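Local structure of chain length determinant protein (Shigella flexneri, 4E2H) at residues Gly52-Ser55 / Ser56-Ala60; Gln109-Asp112 / Lys113-Glu117; Asp149-Ile152 / Arg153-Gln156; Leu203-Ser206 / Pro207-Gln211. The protein regulates the chain length of the lipopolysaccharide O-antigen, probably by acting from the periplasmic face of the inner membrane as an oligomer. All blocks are in the same frame, centred on the assembly; numbering follows the deposited sequence.

Interaction 1 (Gly52-Ser55 / Ser56-Ala60)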
loop_
_atom_site.group_PDB
_atom_site.type_symbol
_atom_site.label_atom_id
_atom_site.label_comp_id
_atom_site.label_asym_id
_atom_site.label_seq_id
_atom_site.Cartn_x
_atom_site.Cartn_y
_atom_site.Cartn_z
ATOM N N GLY C 52 -19.321 -2.690 4.074
ATOM C CA GLY C 52 -19.806 -1.322 4.140
ATOM C C GLY C 52 -20.338 -0.924 2.781
ATOM O O GLY C 52 -21.307 -0.171 2.657
ATOM N N ARG C 53 -19.683 -1.446 1.752
ATOM C CA ARG C 53 -20.072 -1.166 0.389
ATOM C C ARG C 53 -21.467 -1.713 0.134
ATOM O O ARG C 53 -22.307 -1.030 -0.445
ATOM C CB ARG C 53 -19.064 -1.814 -0.552
ATOM C CG ARG C 53 -19.188 -1.376 -1.985
ATOM C CD ARG C 53 -17.835 -1.323 -2.690
ATOM N NE ARG C 53 -17.968 -0.492 -3.881
ATOM C CZ ARG C 53 -17.312 0.641 -4.083
ATOM N NH1 ARG C 53 -16.428 1.066 -3.189
ATOM N NH2 ARG C 53 -17.532 1.330 -5.193
ATOM N N PHE C 54 -21.698 -2.950 0.574
ATOM C CA PHE C 54 -22.979 -3.637 0.408
ATOM C C PHE C 54 -24.120 -2.954 1.140
ATOM O O PHE C 54 -25.174 -2.675 0.555
ATOM C CB PHE C 54 -22.865 -5.074 0.919
ATOM C CG PHE C 54 -24.126 -5.892 0.731
ATOM C CD1 PHE C 54 -25.260 -5.636 1.495
ATOM C CD2 PHE C 54 -24.168 -6.931 -0.193
ATOM C CE1 PHE C 54 -26.414 -6.386 1.328
ATOM C CE2 PHE C 54 -25.321 -7.692 -0.363
ATOM C CZ PHE C 54 -26.443 -7.417 0.395
ATOM N N SER C 55 -23.930 -2.713 2.432
ATOM C CA SER C 55 -24.952 -2.029 3.213
ATOM C C SER C 55 -25.290 -0.670 2.600
ATOM O O SER C 55 -26.392 -0.161 2.760
ATOM C CB SER C 55 -24.477 -1.815 4.639
ATOM O OG SER C 55 -23.560 -0.744 4.697
ATOM N N SER C 56 -24.347 -0.057 1.902
ATOM C CA SER C 56 -24.654 1.261 1.373
ATOM C C SER C 56 -25.599 1.102 0.184
ATOM O O SER C 56 -26.632 1.749 0.123
ATOM C CB SER C 56 -23.386 2.067 1.037
ATOM O OG SER C 56 -22.901 1.786 -0.270
ATOM N N ALA C 57 -25.265 0.221 -0.748
ATOM C CA ALA C 57 -26.149 -0.002 -1.880
ATOM C C ALA C 57 -27.493 -0.504 -1.347
ATOM O O ALA C 57 -28.537 -0.347 -1.990
ATOM C CB ALA C 57 -25.540 -1.001 -2.848
ATOM N N PHE C 58 -27.468 -1.102 -0.164
ATOM C CA PHE C 58 -28.701 -1.612 0.418
ATOM C C PHE C 58 -29.573 -0.477 0.976
ATOM O O PHE C 58 -30.799 -0.475 0.822
ATOM C CB PHE C 58 -28.400 -2.635 1.499
ATOM C CG PHE C 58 -29.538 -3.562 1.776
ATOM C CD1 PHE C 58 -29.699 -4.709 1.020
ATOM C CD2 PHE C 58 -30.446 -3.290 2.791
ATOM C CE1 PHE C 58 -30.737 -5.570 1.267
ATOM C CE2 PHE C 58 -31.496 -4.158 3.051
ATOM C CZ PHE C 58 -31.641 -5.298 2.286
ATOM N N SER C 59 -28.933 0.488 1.626
ATOM C CA SER C 59 -29.628 1.678 2.094
ATOM C C SER C 59 -30.275 2.406 0.929
ATOM O O SER C 59 -31.315 3.035 1.082
ATOM C CB SER C 59 -28.645 2.633 2.782
ATOM O OG SER C 59 -27.896 1.974 3.791
ATOM N N ALA C 60 -29.639 2.358 -0.235
ATOM C CA ALA C 60 -30.199 3.025 -1.393
ATOM C C ALA C 60 -31.435 2.263 -1.853
ATOM O O ALA C 60 -32.444 2.868 -2.201
ATOM C CB ALA C 60 -29.181 3.128 -2.501
#
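Phe54 and Phe58 meet one helical turn apart on helix 43-65, a local i/i+4 aromatic contact on the side of the helix that faces the core of its own subunit, in the membrane-proximal alpha/beta part of the domain. The two rings point the same way and are nearly parallel, yet they are slid so far apart that they barely overlap: Phe54 CE1 comes 3.7 Å from Phe58 CD1, while the centroids stand 5.9 Å apart. In both residues CG lies anti to the backbone N (chi1 -177° in Phe54, -158° in Phe58), which sends the rings out side by side. They face Ile107 of helix 97-164, and Phe58 also reaches Leu74, Ile76 and Val89 of the sheet. The other side of the helix carries serines that turn their hydroxyls back onto the backbone. Ser56 OG donates to Arg53 O at 2.9 Å, sharing this acceptor with Ala57 N, and Ser59 OG donates to Ser55 O at 2.8 Å, across the carbonyl plane from Ser59 N. On this side a neighbouring subunit packs, its Pro86 on Ser56 and its Val80 on Ser59. Helix 43-65 is thus held between the sheet and helix 97-164 of its own chain and a second subunit, in the alpha/beta part of the Wzz periplasmic domain.

Interaction 2 (Gln109-Asp112 / Lys113-Glu117)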
loop_
_atom_site.group_PDB
_atom_site.type_symbol
_atom_site.label_atom_id
_atom_site.label_comp_id
_atom_site.label_asym_id
_atom_site.label_seq_id
_atom_site.Cartn_x
_atom_site.Cartn_y
_atom_site.Cartn_z
ATOM N N GLN C 109 -29.807 -8.773 -5.539
ATOM C CA GLN C 109 -29.906 -7.688 -6.496
ATOM C C GLN C 109 -28.846 -6.649 -6.164
ATOM O O GLN C 109 -28.272 -5.998 -7.050
ATOM C CB GLN C 109 -31.299 -7.063 -6.464
ATOM C CG GLN C 109 -31.410 -5.732 -7.207
ATOM C CD GLN C 109 -32.790 -5.110 -7.069
ATOM O OE1 GLN C 109 -33.777 -5.656 -7.565
ATOM N NE2 GLN C 109 -32.871 -3.980 -6.372
ATOM N N VAL C 110 -28.588 -6.496 -4.872
ATOM C CA VAL C 110 -27.539 -5.602 -4.437
ATOM C C VAL C 110 -26.189 -6.297 -4.568
ATOM O O VAL C 110 -25.208 -5.671 -4.971
ATOM C CB VAL C 110 -27.776 -5.108 -3.002
ATOM C CG1 VAL C 110 -26.571 -4.337 -2.496
ATOM C CG2 VAL C 110 -29.024 -4.236 -2.945
ATOM N N ASP C 111 -26.135 -7.593 -4.264
ATOM C CA ASP C 111 -24.881 -8.323 -4.400
ATOM C C ASP C 111 -24.418 -8.350 -5.847
ATOM O O ASP C 111 -23.261 -8.640 -6.131
ATOM C CB ASP C 111 -24.994 -9.741 -3.867
ATOM C CG ASP C 111 -23.739 -10.568 -4.127
ATOM O OD1 ASP C 111 -22.621 -10.016 -4.020
ATOM O OD2 ASP C 111 -23.868 -11.777 -4.446
ATOM N N ASP C 112 -25.320 -8.060 -6.774
ATOM C CA ASP C 112 -24.924 -7.968 -8.172
ATOM C C ASP C 112 -24.507 -6.549 -8.509
ATOM O O ASP C 112 -23.548 -6.341 -9.242
ATOM C CB ASP C 112 -26.053 -8.431 -9.085
ATOM C CG ASP C 112 -26.117 -9.936 -9.196
ATOM O OD1 ASP C 112 -25.306 -10.621 -8.526
ATOM O OD2 ASP C 112 -26.986 -10.437 -9.944
ATOM N N LYS C 113 -25.229 -5.572 -7.969
ATOM C CA LYS C 113 -24.888 -4.182 -8.222
ATOM C C LYS C 113 -23.459 -3.894 -7.731
ATOM O O LYS C 113 -22.619 -3.387 -8.474
ATOM C CB LYS C 113 -25.895 -3.240 -7.571
ATOM C CG LYS C 113 -25.547 -1.763 -7.728
ATOM C CD LYS C 113 -26.717 -0.856 -7.337
ATOM C CE LYS C 113 -26.349 0.617 -7.578
ATOM N NZ LYS C 113 -27.275 1.611 -6.909
ATOM N N VAL C 114 -23.194 -4.250 -6.483
ATOM C CA VAL C 114 -21.884 -4.086 -5.888
ATOM C C VAL C 114 -20.815 -4.788 -6.710
ATOM O O VAL C 114 -19.709 -4.284 -6.845
ATOM C CB VAL C 114 -21.827 -4.663 -4.447
ATOM C CG1 VAL C 114 -20.366 -4.837 -3.993
ATOM C CG2 VAL C 114 -22.590 -3.786 -3.478
ATOM N N ASN C 115 -21.112 -5.963 -7.241
ATOM C CA ASN C 115 -20.094 -6.646 -8.028
ATOM C C ASN C 115 -19.829 -5.901 -9.323
ATOM O O ASN C 115 -18.718 -5.949 -9.874
ATOM C CB ASN C 115 -20.441 -8.107 -8.291
ATOM C CG ASN C 115 -19.754 -9.042 -7.317
ATOM O OD1 ASN C 115 -18.575 -9.405 -7.499
ATOM N ND2 ASN C 115 -20.485 -9.440 -6.265
ATOM N N GLN C 116 -20.847 -5.189 -9.793
ATOM C CA GLN C 116 -20.666 -4.290 -10.918
ATOM C C GLN C 116 -19.762 -3.088 -10.554
ATOM O O GLN C 116 -18.765 -2.845 -11.225
ATOM C CB GLN C 116 -22.020 -3.834 -11.447
ATOM C CG GLN C 116 -22.340 -4.354 -12.828
ATOM C CD GLN C 116 -22.969 -3.277 -13.705
ATOM O OE1 GLN C 116 -23.061 -2.106 -13.309
ATOM N NE2 GLN C 116 -23.405 -3.666 -14.902
ATOM N N GLU C 117 -20.108 -2.346 -9.499
ATOM C CA GLU C 117 -19.282 -1.227 -9.019
ATOM C C GLU C 117 -17.855 -1.682 -8.760
ATOM O O GLU C 117 -16.916 -0.930 -8.961
ATOM C CB GLU C 117 -19.819 -0.655 -7.698
ATOM C CG GLU C 117 -21.113 0.161 -7.751
ATOM C CD GLU C 117 -21.626 0.511 -6.343
ATOM O OE1 GLU C 117 -20.946 0.139 -5.354
ATOM O OE2 GLU C 117 -22.703 1.149 -6.212
#
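Asn115 turns its amide back to grip the carbonyl of Asp111: ND2 donates to Asp111 O at 2.9 Å, with an N-H...O angle of 174° and the acceptor lying in the amide plane. This is an i/i+4 side-chain-to-backbone bond within the long helix 97-164, the extended helix of the Wzz periplasmic domain. The donor approaches almost straight down the Asp111 C=O bond. With chi1 near 180° (174°), Asp111 carries its carboxylate alongside Asn115, the carboxylate and amide planes steeply inclined at 72°.

The side-chain amide stands in for a backbone donor here, since Asn115 N lies about 3.6 Å from Asp111 O and makes no backbone bond to it. On either side the i/i+4 pattern is kept: Lys113 N donates to Gln109 O at 3.2 Å, Val114 N to Val110 O at 2.9 Å, and Gln116 N to Asp112 O at 3.0 Å. Asp111 also packs on Tyr232, and Asn115 on Ile229, both from the C-terminal part of the chain. Lys113 runs out extended and rests on Val235 of a neighbouring subunit.

On the buried side, Val110 fits against Ala57, Phe58 and Leu61 of helix 43-65, while Val114 packs on Ala231. One turn apart, the two valines meet through single methyl branches, Val110 CG1 lying 4.1 Å from Val114 CG2.

Interaction 3 (Asp149-Ile152 / Arg153-Gln156)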
loop_
_atom_site.group_PDB
_atom_site.type_symbol
_atom_site.label_atom_id
_atom_site.label_comp_id
_atom_site.label_asym_id
_atom_site.label_seq_id
_atom_site.Cartn_x
_atom_site.Cartn_y
_atom_site.Cartn_z
ATOM N N ASP C 149 26.133 8.068 -18.293
ATOM C CA ASP C 149 26.689 9.093 -19.179
ATOM C C ASP C 149 27.747 9.982 -18.529
ATOM O O ASP C 149 28.761 10.318 -19.154
ATOM C CB ASP C 149 25.586 9.894 -19.857
ATOM C CG ASP C 149 24.658 8.994 -20.644
ATOM O OD1 ASP C 149 24.992 7.788 -20.727
ATOM O OD2 ASP C 149 23.620 9.467 -21.169
ATOM N N LEU C 150 27.529 10.348 -17.276
ATOM C CA LEU C 150 28.601 10.990 -16.512
ATOM C C LEU C 150 29.865 10.121 -16.461
ATOM O O LEU C 150 30.957 10.621 -16.655
ATOM C CB LEU C 150 28.162 11.320 -15.081
ATOM C CG LEU C 150 29.340 11.566 -14.127
ATOM C CD1 LEU C 150 29.887 12.962 -14.310
ATOM C CD2 LEU C 150 28.907 11.360 -12.665
ATOM N N ARG C 151 29.722 8.824 -16.215
ATOM C CA ARG C 151 30.893 7.969 -16.156
ATOM C C ARG C 151 31.558 7.978 -17.531
ATOM O O ARG C 151 32.792 8.049 -17.612
ATOM C CB ARG C 151 30.556 6.561 -15.684
ATOM C CG ARG C 151 31.767 5.659 -15.440
ATOM C CD ARG C 151 32.917 6.407 -14.714
ATOM N NE ARG C 151 33.821 5.448 -14.059
ATOM C CZ ARG C 151 34.655 5.732 -13.056
ATOM N NH1 ARG C 151 34.732 6.961 -12.575
ATOM N NH2 ARG C 151 35.421 4.777 -12.535
ATOM N N ILE C 152 30.763 7.987 -18.611
ATOM C CA ILE C 152 31.349 8.115 -19.969
ATOM C C ILE C 152 32.074 9.452 -20.237
ATOM O O ILE C 152 33.090 9.482 -20.934
ATOM C CB ILE C 152 30.347 7.844 -21.130
ATOM C CG1 ILE C 152 30.241 6.350 -21.437
ATOM C CG2 ILE C 152 30.811 8.499 -22.410
ATOM C CD1 ILE C 152 31.099 5.452 -20.573
ATOM N N ARG C 153 31.569 10.565 -19.716
ATOM C CA ARG C 153 32.287 11.816 -19.931
ATOM C C ARG C 153 33.602 11.729 -19.176
ATOM O O ARG C 153 34.629 12.183 -19.664
ATOM C CB ARG C 153 31.470 13.057 -19.550
ATOM C CG ARG C 153 30.247 13.246 -20.449
ATOM C CD ARG C 153 29.434 14.511 -20.131
ATOM N NE ARG C 153 29.096 14.651 -18.713
ATOM C CZ ARG C 153 28.017 14.107 -18.133
ATOM N NH1 ARG C 153 27.155 13.394 -18.855
ATOM N NH2 ARG C 153 27.791 14.287 -16.828
ATOM N N GLN C 154 33.585 11.093 -18.010
ATOM C CA GLN C 154 34.816 10.920 -17.241
ATOM C C GLN C 154 35.830 10.133 -18.051
ATOM O O GLN C 154 36.999 10.487 -18.119
ATOM C CB GLN C 154 34.530 10.221 -15.905
ATOM C CG GLN C 154 33.790 11.122 -14.935
ATOM C CD GLN C 154 33.655 10.528 -13.554
ATOM O OE1 GLN C 154 33.483 9.302 -13.391
ATOM N NE2 GLN C 154 33.751 11.389 -12.535
ATOM N N ILE C 155 35.368 9.057 -18.667
ATOM C CA ILE C 155 36.215 8.261 -19.535
ATOM C C ILE C 155 36.711 9.068 -20.744
ATOM O O ILE C 155 37.912 9.083 -20.998
ATOM C CB ILE C 155 35.519 6.942 -19.961
ATOM C CG1 ILE C 155 35.603 5.925 -18.819
ATOM C CG2 ILE C 155 36.149 6.385 -21.226
ATOM C CD1 ILE C 155 34.326 5.123 -18.592
ATOM N N GLN C 156 35.820 9.747 -21.473
ATOM C CA GLN C 156 36.253 10.594 -22.605
ATOM C C GLN C 156 37.366 11.544 -22.185
ATOM O O GLN C 156 38.277 11.834 -22.956
ATOM C CB GLN C 156 35.092 11.415 -23.189
ATOM C CG GLN C 156 34.527 10.853 -24.499
ATOM C CD GLN C 156 33.016 11.084 -24.650
ATOM O OE1 GLN C 156 32.408 11.832 -23.878
ATOM N NE2 GLN C 156 32.409 10.431 -25.645
#
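Between Asp149-Ile152 and Arg153-Gln156 the backbone runs as unbroken alpha-helix, each N-H of the second segment bonding to the carbonyl four residues back. The series starts with Arg153 N on Asp149 O and ends with Gln156 N on Ile152 O, at 2.8 Å and nearly straight. Both segments belong to the membrane-distal part of helix 97-164, the long helix that gives the Wzz periplasmic domain its elongated form.

Among the side chains, the hydrogen bond is an i/i+3 one: Arg151 NH1 donates to Gln154 OE1 at 2.8 Å. The oxygen sits at the edge of the guanidinium, in its plane, whereas the amide is turned 49° from that plane. A bend at chi2 (42°) brings the arginine along the helix toward the glutamine. Its other terminal nitrogen, NH2, bonds to Val178 O, so the group is held at two corners and ties the helix to a following loop.

Arg153 behaves differently. Bent at chi3 (-50°), it folds back and lays one guanidinium face over the backbone at Leu150 CA and Asp149 O, while NH2 packs 3.5 Å from both Leu150 CB and CD1. The Asp149 carboxylate is not in contact, its OD2 5.8 Å from Arg153 NH1. A crystal neighbour also touches Arg153, so packing may partly set this pose. Leu150, Arg153 and Gln154 also meet Leu203, Pro202 and Val204 of a second subunit. On another side, where Met194 and Ile195 of helix 187-195 pack on Ile155, the isoleucines cross at a slant and touch through their terminal methyls, Ile152 CD1 3.8 Å from Ile155 CD1.

Interaction 4 (Leu203-Ser206 / Pro207-Gln211)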
loop_
_atom_site.group_PDB
_atom_site.type_symbol
_atom_site.label_atom_id
_atom_site.label_comp_id
_atom_site.label_asym_id
_atom_site.label_seq_id
_atom_site.Cartn_x
_atom_site.Cartn_y
_atom_site.Cartn_z
ATOM N N LEU C 203 23.442 -0.839 -17.714
ATOM C CA LEU C 203 22.976 0.031 -16.652
ATOM C C LEU C 203 23.011 -0.701 -15.320
ATOM O O LEU C 203 22.666 -1.878 -15.245
ATOM C CB LEU C 203 21.556 0.493 -16.951
ATOM C CG LEU C 203 21.513 1.409 -18.172
ATOM C CD1 LEU C 203 20.077 1.789 -18.543
ATOM C CD2 LEU C 203 22.379 2.660 -17.918
ATOM N N VAL C 204 23.441 -0.016 -14.270
ATOM C CA VAL C 204 23.348 -0.577 -12.928
ATOM C C VAL C 204 22.106 -0.026 -12.203
ATOM O O VAL C 204 21.863 1.186 -12.210
ATOM C CB VAL C 204 24.624 -0.307 -12.126
ATOM C CG1 VAL C 204 24.321 -0.287 -10.652
ATOM C CG2 VAL C 204 25.641 -1.373 -12.422
ATOM N N PHE C 205 21.315 -0.907 -11.595
ATOM C CA PHE C 205 20.107 -0.471 -10.889
ATOM C C PHE C 205 20.027 -0.934 -9.450
ATOM O O PHE C 205 20.647 -1.925 -9.075
ATOM C CB PHE C 205 18.868 -1.016 -11.582
ATOM C CG PHE C 205 18.659 -0.485 -12.955
ATOM C CD1 PHE C 205 18.178 0.805 -13.144
ATOM C CD2 PHE C 205 18.925 -1.280 -14.067
ATOM C CE1 PHE C 205 17.963 1.302 -14.418
ATOM C CE2 PHE C 205 18.709 -0.786 -15.355
ATOM C CZ PHE C 205 18.223 0.509 -15.531
ATOM N N SER C 206 19.202 -0.248 -8.667
ATOM C CA SER C 206 18.886 -0.678 -7.307
ATOM C C SER C 206 18.081 -1.993 -7.316
ATOM O O SER C 206 17.329 -2.266 -8.256
ATOM C CB SER C 206 18.098 0.427 -6.594
ATOM O OG SER C 206 18.262 0.377 -5.185
ATOM N N PRO C 207 18.243 -2.817 -6.273
ATOM C CA PRO C 207 17.444 -4.045 -6.206
ATOM C C PRO C 207 15.965 -3.692 -6.263
ATOM O O PRO C 207 15.170 -4.454 -6.823
ATOM C CB PRO C 207 17.791 -4.620 -4.834
ATOM C CG PRO C 207 19.129 -3.964 -4.478
ATOM C CD PRO C 207 19.050 -2.604 -5.059
ATOM N N ASN C 208 15.607 -2.539 -5.698
ATOM C CA ASN C 208 14.242 -2.053 -5.774
ATOM C C ASN C 208 13.746 -1.920 -7.203
ATOM O O ASN C 208 12.540 -1.949 -7.464
ATOM C CB ASN C 208 14.099 -0.691 -5.110
ATOM C CG ASN C 208 12.758 -0.040 -5.431
ATOM O OD1 ASN C 208 12.649 0.775 -6.358
ATOM N ND2 ASN C 208 11.717 -0.427 -4.680
ATOM N N TYR C 209 14.673 -1.732 -8.129
ATOM C CA TYR C 209 14.297 -1.595 -9.514
ATOM C C TYR C 209 13.799 -2.927 -10.045
ATOM O O TYR C 209 12.800 -2.970 -10.766
ATOM C CB TYR C 209 15.466 -1.119 -10.351
ATOM C CG TYR C 209 15.146 -1.109 -11.815
ATOM C CD1 TYR C 209 14.339 -0.122 -12.363
ATOM C CD2 TYR C 209 15.633 -2.094 -12.649
ATOM C CE1 TYR C 209 14.037 -0.116 -13.724
ATOM C CE2 TYR C 209 15.344 -2.095 -14.007
ATOM C CZ TYR C 209 14.547 -1.109 -14.542
ATOM O OH TYR C 209 14.264 -1.119 -15.900
ATOM N N TYR C 210 14.488 -4.016 -9.707
ATOM C CA TYR C 210 14.033 -5.322 -10.178
ATOM C C TYR C 210 12.707 -5.738 -9.533
ATOM O O TYR C 210 11.858 -6.316 -10.209
ATOM C CB TYR C 210 15.114 -6.396 -10.009
ATOM C CG TYR C 210 16.412 -5.976 -10.633
ATOM C CD1 TYR C 210 16.488 -5.717 -11.995
ATOM C CD2 TYR C 210 17.564 -5.813 -9.864
ATOM C CE1 TYR C 210 17.681 -5.290 -12.585
ATOM C CE2 TYR C 210 18.770 -5.400 -10.441
ATOM C CZ TYR C 210 18.816 -5.134 -11.806
ATOM O OH TYR C 210 19.989 -4.722 -12.404
ATOM N N GLN C 211 12.524 -5.441 -8.245
ATOM C CA GLN C 211 11.270 -5.787 -7.555
ATOM C C GLN C 211 10.118 -5.057 -8.205
ATOM O O GLN C 211 9.079 -5.639 -8.533
ATOM C CB GLN C 211 11.300 -5.375 -6.084
ATOM C CG GLN C 211 12.342 -6.068 -5.239
ATOM C CD GLN C 211 12.361 -5.528 -3.824
ATOM O OE1 GLN C 211 11.396 -4.894 -3.384
ATOM N NE2 GLN C 211 13.466 -5.758 -3.104
HETATM O O HOH W 1 16.961 -0.813 -2.999
#
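Phe205 and Tyr209 stack face to face where an extended loop turns into helix 207-219, and this pair is the tight part of the contact. Their centroids are 3.9 Å apart and the planes diverge by 17°, with Phe205 CG only 3.4 Å from Tyr209 CD2. It is an i/i+4 face-to-face aromatic stack at the junction of a loop with a helix. A chi1 of 174° turns the Tyr209 ring back toward the incoming loop; Phe205, with CG beside its own N (chi1 -65°), meets it from the loop side. Tyr210 adds an edge contact, its OH lying near the plane of the Phe205 ring.

The stack is also fastened to the long helix 97-164, for Phe205 packs on Ala144, Tyr209 on Leu137, and Tyr209 OH is hydrogen-bonded to Glu141. That bond fixes the far end of the tyrosine while the phenylalanine covers one of its faces.

The opposite character belongs to Ser206 and Pro207, where the chain turns and a water takes part. Pro207, whose ring nitrogen has no hydrogen to give, is exposed near the loop-helix junction but packs on Gln147 of a neighbouring subunit. The water lies 2.8 Å from Ser206 OG and accepts a weak bond from Asn208 N at 3.5 Å, loosely bridging the serine to Asn208. The direct link across this turn is short but off-axis: Tyr209 N donates to Ser206 O at 2.7 Å, approaching from well above the carbonyl plane.

Interactions 1 and 2 form one packed unit: their centres are 10 Å apart, and Ala57 CB of the first meets Val110 CG1 of the second at 3.5 Å, while Arg53 and Glu117 add a long, weak ion pair. Interaction 3 shares helix 97-164 with interaction 2, yet their centres lie 59 Å apart, on opposite sides of the chain's centre. Interaction 4 comes nearer to interaction 3, about 21 Å between centres and about 6 Å between nearest atoms, without touching it in the same chain. Between chains they do meet, since Val204 of one subunit packs on Gln154 of another. The long helix thus joins two distant regions that both take part in subunit association.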